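Long-range contacts in tRNA(Ile2) 2-agmatinylcytidine synthetase TiaS (Archaeoglobus fulgidus, PDB 6AGG), which catalyses the ATP-dependent transfer of agmatine to the wobble cytidine of a minor isoleucine tRNA, making 2-agmatinylcytidine and switching the codon read from AUG to AUA: residues K89-A94 against R135-R140; G93-D98 against I143-A148. All blocks are in the same frame, centred on the assembly; numbering follows the deposited sequence.

Contact 1: K89-A94 against R135-R140. With ACP (phosphomethylphosphonic acid adenylate ester), chain C.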
loop_
_atom_site.group_PDB
_atom_site.type_symbol
_atom_site.label_atom_id
_atom_site.label_comp_id
_atom_site.label_asym_id
_atom_site.label_seq_id
_atom_site.Cartn_x
_atom_site.Cartn_y
_atom_site.Cartn_z
ATOM N N LYS A 89 -23.162 -1.161 -6.917
ATOM C CA LYS A 89 -21.751 -0.885 -7.158
ATOM C C LYS A 89 -21.011 -2.149 -7.587
ATOM O O LYS A 89 -19.883 -2.076 -8.097
ATOM C CB LYS A 89 -21.094 -0.253 -5.926
ATOM N N THR A 90 -21.655 -3.302 -7.396
ATOM C CA THR A 90 -21.088 -4.579 -7.829
ATOM C C THR A 90 -21.390 -4.866 -9.304
ATOM O O THR A 90 -22.561 -4.838 -9.735
ATOM C CB THR A 90 -21.590 -5.744 -6.975
ATOM O OG1 THR A 90 -21.000 -6.967 -7.438
ATOM C CG2 THR A 90 -23.089 -5.859 -7.110
ATOM N N ASN A 91 -20.329 -5.127 -10.071
ATOM C CA ASN A 91 -20.454 -5.322 -11.514
ATOM C C ASN A 91 -19.440 -6.299 -12.078
ATOM O O ASN A 91 -18.509 -5.907 -12.774
ATOM C CB ASN A 91 -20.368 -3.995 -12.261
ATOM C CG ASN A 91 -21.594 -3.140 -12.064
ATOM O OD1 ASN A 91 -22.551 -3.208 -12.840
ATOM N ND2 ASN A 91 -21.581 -2.333 -11.015
ATOM N N PRO A 92 -19.646 -7.587 -11.793
ATOM C CA PRO A 92 -18.714 -8.672 -12.106
ATOM C C PRO A 92 -18.263 -8.700 -13.559
ATOM O O PRO A 92 -19.044 -8.451 -14.470
ATOM C CB PRO A 92 -19.526 -9.921 -11.761
ATOM C CG PRO A 92 -20.427 -9.473 -10.675
ATOM C CD PRO A 92 -20.826 -8.075 -11.056
ATOM N N GLY A 93 -16.980 -8.993 -13.752
ATOM C CA GLY A 93 -16.426 -9.188 -15.072
ATOM C C GLY A 93 -15.533 -10.405 -15.047
ATOM O O GLY A 93 -14.875 -10.682 -14.042
ATOM N N ALA A 94 -15.509 -11.147 -16.143
ATOM C CA ALA A 94 -14.576 -12.248 -16.239
ATOM C C ALA A 94 -14.064 -12.440 -17.658
ATOM O O ALA A 94 -14.759 -12.132 -18.632
ATOM C CB ALA A 94 -15.171 -13.507 -15.692
ATOM N N ARG A 135 -19.656 -10.381 -18.890
ATOM C CA ARG A 135 -20.027 -9.103 -18.294
ATOM C C ARG A 135 -21.429 -9.285 -17.763
ATOM O O ARG A 135 -22.334 -9.635 -18.515
ATOM C CB ARG A 135 -19.979 -7.960 -19.319
ATOM C CG ARG A 135 -20.794 -8.242 -20.548
ATOM C CD ARG A 135 -20.506 -7.298 -21.688
ATOM N NE ARG A 135 -20.752 -5.897 -21.370
ATOM C CZ ARG A 135 -20.846 -4.946 -22.296
ATOM N NH1 ARG A 135 -20.735 -5.271 -23.582
ATOM N NH2 ARG A 135 -21.054 -3.677 -21.946
ATOM N N HIS A 136 -21.616 -9.066 -16.470
ATOM C CA HIS A 136 -22.890 -9.412 -15.861
ATOM C C HIS A 136 -23.868 -8.257 -15.698
ATOM O O HIS A 136 -25.085 -8.463 -15.730
ATOM C CB HIS A 136 -22.689 -10.172 -14.552
ATOM C CG HIS A 136 -22.555 -11.651 -14.743
ATOM N ND1 HIS A 136 -21.385 -12.243 -15.173
ATOM C CD2 HIS A 136 -23.451 -12.656 -14.596
ATOM C CE1 HIS A 136 -21.563 -13.548 -15.265
ATOM N NE2 HIS A 136 -22.807 -13.826 -14.917
ATOM N N LYS A 137 -23.352 -7.048 -15.535
ATOM C CA LYS A 137 -24.228 -5.889 -15.427
ATOM C C LYS A 137 -23.600 -4.747 -16.190
ATOM O O LYS A 137 -23.536 -4.769 -17.427
ATOM C CB LYS A 137 -24.458 -5.530 -13.956
ATOM C CG LYS A 137 -25.253 -6.605 -13.202
ATOM C CD LYS A 137 -25.182 -6.467 -11.691
ATOM C CE LYS A 137 -25.667 -5.112 -11.236
ATOM N NZ LYS A 137 -25.789 -5.064 -9.764
ATOM N N LYS A 138 -23.138 -3.742 -15.462
ATOM C CA LYS A 138 -22.155 -2.853 -16.040
ATOM C C LYS A 138 -20.920 -3.741 -16.117
ATOM O O LYS A 138 -20.597 -4.442 -15.157
ATOM C CB LYS A 138 -21.919 -1.646 -15.145
ATOM C CG LYS A 138 -21.506 -0.406 -15.898
ATOM C CD LYS A 138 -21.583 0.808 -14.996
ATOM C CE LYS A 138 -21.213 2.072 -15.749
ATOM N NZ LYS A 138 -22.005 2.259 -17.002
ATOM N N GLY A 139 -20.260 -3.773 -17.266
ATOM C CA GLY A 139 -19.141 -4.685 -17.419
ATOM C C GLY A 139 -17.864 -4.109 -16.836
ATOM O O GLY A 139 -16.801 -4.208 -17.442
ATOM N N ARG A 140 -17.972 -3.501 -15.659
ATOM C CA ARG A 140 -16.863 -2.740 -15.117
ATOM C C ARG A 140 -15.765 -3.672 -14.613
ATOM O O ARG A 140 -14.589 -3.338 -14.679
ATOM C CB ARG A 140 -17.320 -1.780 -14.014
ATOM C CG ARG A 140 -16.314 -0.651 -13.760
ATOM C CD ARG A 140 -16.580 0.131 -12.481
ATOM N NE ARG A 140 -17.878 0.801 -12.479
ATOM C CZ ARG A 140 -18.096 2.021 -12.965
ATOM N NH1 ARG A 140 -17.100 2.706 -13.508
ATOM N NH2 ARG A 140 -19.312 2.554 -12.913
HETATM P PG ACP C . -12.590 -6.182 -2.401
HETATM O O1G ACP C . -13.449 -7.518 -2.310
HETATM O O2G ACP C . -13.654 -5.849 -1.160
HETATM O O3G ACP C . -11.533 -7.137 -1.403
HETATM P PB ACP C . -11.597 -4.417 -5.842
HETATM O O1B ACP C . -10.644 -5.058 -5.795
HETATM O O2B ACP C . -11.272 -3.192 -5.259
HETATM C C3B ACP C . -12.165 -5.235 -4.139
HETATM P PA ACP C . -14.091 -3.620 -6.796
HETATM O O1A ACP C . -15.377 -3.786 -6.363
HETATM O O2A ACP C . -13.775 -4.629 -7.780
HETATM O O3A ACP C . -13.114 -3.738 -5.572
HETATM O "O5'" ACP C . -13.979 -2.051 -7.585
HETATM C "C5'" ACP C . -13.047 -1.966 -8.718
HETATM C "C4'" ACP C . -13.616 -1.701 -10.081
HETATM O "O4'" ACP C . -12.860 -0.690 -10.653
HETATM C "C3'" ACP C . -13.426 -2.898 -10.929
HETATM O "O3'" ACP C . -14.494 -2.947 -11.854
HETATM C "C2'" ACP C . -12.220 -2.681 -11.606
HETATM O "O2'" ACP C . -12.173 -3.431 -12.837
HETATM C "C1'" ACP C . -12.158 -1.301 -11.811
HETATM N N9 ACP C . -10.749 -0.777 -11.916
HETATM C C8 ACP C . -9.679 -1.293 -11.312
HETATM N N7 ACP C . -8.610 -0.522 -11.633
HETATM C C5 ACP C . -9.020 0.491 -12.443
HETATM C C6 ACP C . -8.354 1.580 -13.081
HETATM N N6 ACP C . -7.015 1.785 -12.950
HETATM N N1 ACP C . -9.111 2.417 -13.838
HETATM C C2 ACP C . -10.430 2.251 -13.991
HETATM N N3 ACP C . -11.066 1.234 -13.397
HETATM C C4 ACP C . -10.392 0.345 -12.625
#

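Contact 2: G93-D98 against I143-A148. With ACP (phosphomethylphosphonic acid adenylate ester), chain C.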
loop_
_atom_site.group_PDB
_atom_site.type_symbol
_atom_site.label_atom_id
_atom_site.label_comp_id
_atom_site.label_asym_id
_atom_site.label_seq_id
_atom_site.Cartn_x
_atom_site.Cartn_y
_atom_site.Cartn_z
ATOM N N GLY A 93 -16.980 -8.993 -13.752
ATOM C CA GLY A 93 -16.426 -9.188 -15.072
ATOM C C GLY A 93 -15.533 -10.405 -15.047
ATOM O O GLY A 93 -14.875 -10.682 -14.042
ATOM N N ALA A 94 -15.509 -11.147 -16.143
ATOM C CA ALA A 94 -14.576 -12.248 -16.239
ATOM C C ALA A 94 -14.064 -12.440 -17.658
ATOM O O ALA A 94 -14.759 -12.132 -18.632
ATOM C CB ALA A 94 -15.171 -13.507 -15.692
ATOM N N VAL A 95 -12.819 -12.905 -17.758
ATOM C CA VAL A 95 -12.164 -13.074 -19.046
ATOM C C VAL A 95 -11.425 -14.394 -19.103
ATOM O O VAL A 95 -11.040 -14.958 -18.079
ATOM C CB VAL A 95 -11.172 -11.907 -19.393
ATOM C CG1 VAL A 95 -11.851 -10.546 -19.257
ATOM C CG2 VAL A 95 -9.898 -11.977 -18.545
ATOM N N PHE A 96 -11.230 -14.879 -20.319
ATOM C CA PHE A 96 -10.631 -16.181 -20.532
ATOM C C PHE A 96 -9.653 -16.067 -21.679
ATOM O O PHE A 96 -10.046 -15.885 -22.832
ATOM C CB PHE A 96 -11.723 -17.216 -20.797
ATOM C CG PHE A 96 -12.806 -17.184 -19.772
ATOM C CD1 PHE A 96 -12.833 -18.116 -18.751
ATOM C CD2 PHE A 96 -13.764 -16.173 -19.789
ATOM C CE1 PHE A 96 -13.817 -18.065 -17.784
ATOM C CE2 PHE A 96 -14.744 -16.110 -18.823
ATOM C CZ PHE A 96 -14.775 -17.062 -17.822
ATOM N N VAL A 97 -8.372 -16.168 -21.342
ATOM C CA VAL A 97 -7.312 -15.747 -22.241
ATOM C C VAL A 97 -6.281 -16.837 -22.466
ATOM O O VAL A 97 -5.737 -17.407 -21.516
ATOM C CB VAL A 97 -6.628 -14.464 -21.691
ATOM C CG1 VAL A 97 -5.386 -14.093 -22.495
ATOM C CG2 VAL A 97 -7.639 -13.313 -21.637
ATOM N N ASP A 98 -6.025 -17.133 -23.734
ATOM C CA ASP A 98 -4.960 -18.064 -24.082
ATOM C C ASP A 98 -3.666 -17.599 -23.419
ATOM O O ASP A 98 -3.460 -16.400 -23.222
ATOM C CB ASP A 98 -4.800 -18.138 -25.605
ATOM C CG ASP A 98 -3.598 -18.969 -26.034
ATOM O OD1 ASP A 98 -3.376 -20.056 -25.455
ATOM O OD2 ASP A 98 -2.874 -18.532 -26.957
ATOM N N ILE A 143 -12.314 -4.630 -16.677
ATOM C CA ILE A 143 -11.032 -3.925 -16.579
ATOM C C ILE A 143 -10.048 -4.641 -15.648
ATOM O O ILE A 143 -8.917 -5.018 -16.053
ATOM C CB ILE A 143 -11.223 -2.482 -16.059
ATOM C CG1 ILE A 143 -11.857 -1.600 -17.144
ATOM C CG2 ILE A 143 -9.879 -1.898 -15.570
ATOM C CD1 ILE A 143 -12.353 -0.251 -16.654
ATOM N N GLY A 144 -10.494 -4.819 -14.401
ATOM C CA GLY A 144 -9.709 -5.498 -13.390
ATOM C C GLY A 144 -9.343 -6.906 -13.814
ATOM O O GLY A 144 -8.294 -7.436 -13.425
ATOM N N ALA A 145 -10.207 -7.511 -14.622
ATOM C CA ALA A 145 -10.056 -8.914 -14.992
ATOM C C ALA A 145 -8.983 -9.055 -16.059
ATOM O O ALA A 145 -8.076 -9.875 -15.927
ATOM C CB ALA A 145 -11.399 -9.516 -15.459
ATOM N N LEU A 146 -9.092 -8.258 -17.116
ATOM C CA LEU A 146 -7.978 -8.071 -18.035
ATOM C C LEU A 146 -6.700 -7.771 -17.247
ATOM O O LEU A 146 -5.678 -8.431 -17.442
ATOM C CB LEU A 146 -8.269 -6.946 -19.030
ATOM C CG LEU A 146 -9.389 -7.240 -20.032
ATOM C CD1 LEU A 146 -9.798 -5.983 -20.788
ATOM C CD2 LEU A 146 -8.996 -8.369 -20.997
ATOM N N ALA A 147 -6.754 -6.798 -16.343
ATOM C CA ALA A 147 -5.542 -6.432 -15.596
ATOM C C ALA A 147 -4.972 -7.599 -14.801
ATOM O O ALA A 147 -3.761 -7.767 -14.729
ATOM C CB ALA A 147 -5.776 -5.225 -14.684
ATOM N N ALA A 148 -5.836 -8.410 -14.201
ATOM C CA ALA A 148 -5.341 -9.483 -13.354
ATOM C C ALA A 148 -4.619 -10.501 -14.220
ATOM O O ALA A 148 -3.888 -11.345 -13.723
ATOM C CB ALA A 148 -6.491 -10.140 -12.548
HETATM P PG ACP C . -12.590 -6.182 -2.401
HETATM O O1G ACP C . -13.449 -7.518 -2.310
HETATM O O2G ACP C . -13.654 -5.849 -1.160
HETATM O O3G ACP C . -11.533 -7.137 -1.403
HETATM P PB ACP C . -11.597 -4.417 -5.842
HETATM O O1B ACP C . -10.644 -5.058 -5.795
HETATM O O2B ACP C . -11.272 -3.192 -5.259
HETATM C C3B ACP C . -12.165 -5.235 -4.139
HETATM P PA ACP C . -14.091 -3.620 -6.796
HETATM O O1A ACP C . -15.377 -3.786 -6.363
HETATM O O2A ACP C . -13.775 -4.629 -7.780
HETATM O O3A ACP C . -13.114 -3.738 -5.572
HETATM O "O5'" ACP C . -13.979 -2.051 -7.585
HETATM C "C5'" ACP C . -13.047 -1.966 -8.718
HETATM C "C4'" ACP C . -13.616 -1.701 -10.081
HETATM O "O4'" ACP C . -12.860 -0.690 -10.653
HETATM C "C3'" ACP C . -13.426 -2.898 -10.929
HETATM O "O3'" ACP C . -14.494 -2.947 -11.854
HETATM C "C2'" ACP C . -12.220 -2.681 -11.606
HETATM O "O2'" ACP C . -12.173 -3.431 -12.837
HETATM C "C1'" ACP C . -12.158 -1.301 -11.811
HETATM N N9 ACP C . -10.749 -0.777 -11.916
HETATM C C8 ACP C . -9.679 -1.293 -11.312
HETATM N N7 ACP C . -8.610 -0.522 -11.633
HETATM C C5 ACP C . -9.020 0.491 -12.443
HETATM C C6 ACP C . -8.354 1.580 -13.081
HETATM N N6 ACP C . -7.015 1.785 -12.950
HETATM N N1 ACP C . -9.111 2.417 -13.838
HETATM C C2 ACP C . -10.430 2.251 -13.991
HETATM N N3 ACP C . -11.066 1.234 -13.397
HETATM C C4 ACP C . -10.392 0.345 -12.625
#

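Contact 1: K89-A94 against R135-R140
His136 and Pro92 meet through their backbones, where the strand ending at Arg135 gives way to an irregular loop. His136 N gives a weak hydrogen bond to Pro92 O at 3.3 Å, and Gly93 faces Arg135 as a non-hydrogen-bonded antiparallel pair with CA atoms 4.8 Å apart. This pair closes one end of the pairing of 93-98 with 133-135, which carries on from Ala94 with Leu134.

Beyond it, side chains take over the polar work. The carboxamide of Asn91 is swung beside its own backbone N, chi1 -71°, and OD1 reaches Lys138 N at 2.7 Å, a bent bond with an N-H...acceptor angle of 133°; the modelled place of OD1 is less sure than the rest. On the other arm of the amide, ND2 is weakly bonded to Lys89 O. Lys137 kinks at its third torsion and runs past Asn91, so that its NZ makes a weak bond to Thr90 O at 3.2 Å, although the same ammonium group is also bonded to Leu85 O.

Apolar contact is modest: Pro92 CB lies 4.2 Å from His136 CB, and Asn91 CB is equally near Arg140 CB. The loop after edge strand 133-135 thereby carries a carbonyl to the ATP analogue, whose ribose O2' is hydrogen-bonded to Arg140 O at 3.0 Å.

Around this junction, Asn91 N and, weakly, Thr90 OG1 bond to Asp9 after strand 2-8, close to a magnesium ion; His136 rests on helix 68-82, Lys138 and Arg140 touch Ile119 of helix 119-128, and Asn91 pairs through its backbone with Gly141, where helix 141-150 starts.

Contact 2: G93-D98 against I143-A148
Val95 directs its side chain at helix 141-150 and splits it between two neighbours there. With chi1 at -52°, CG1 stands beside the backbone N of its own residue, where it meets Ala145 CB and Leu146 CD2; Val95 CG1 lies 4.0 Å from Leu146 CD2. The other branch, CG2, lies against the helix backbone instead, 3.8 Å from Ala145 O. Val95 and Leu146 cross at about a right angle, the leucine bringing its CD2 methyl to the valine although its CB starts off to one side.

Ala145 points its CB toward the strand. Its methyl sits close to the backbone of Gly93, with CB 3.9 Å from Gly93 O, and it also approaches the CA of Ala94. Small residues on both partners go with a close fit: the axes of 93-98 and 143-148 come within 6.9 Å and their directions differ by 35°. Phe96 projects from the other face of the sheet, packing on Leu71, Val72 and Val75 of helix 68-82, so strand 93-98 carries a helix on each face.

The helix also has a side given to the nucleotide. Gly144 N donates to O2' of the ATP analogue at 2.7 Å, and the CD1 of Ile143 lies 3.8 Å from adenine N3.

Between strand and helix, then, the contact is buried van der Waals packing without a hydrogen bond between the segments, probably held mainly by shape and the exclusion of water. The strand spends its backbone bonds on neighbouring strands, Gly93 with Asp8 and Ala94 with Leu134, while Gly144 N serves the ribose.

Strand 93-98 begins in contact 1 and is covered by a helix in contact 2; the two share Gly93 and Ala94, and their centres are 12 Å apart. Contact 1 is a polar, partly exposed junction of loops, contact 2 a buried apolar layer, yet both border the nucleotide site, because Arg140 O from the first and Gly144 N from the second bond to the same ribose. Ala112, Leu117 and Asp115 add further backbone bonds to the nucleotide. Magnesium is also near: a bound ion lies about 6 Å from the side chain of Thr90, and one lies about 8 Å from that of Ala145.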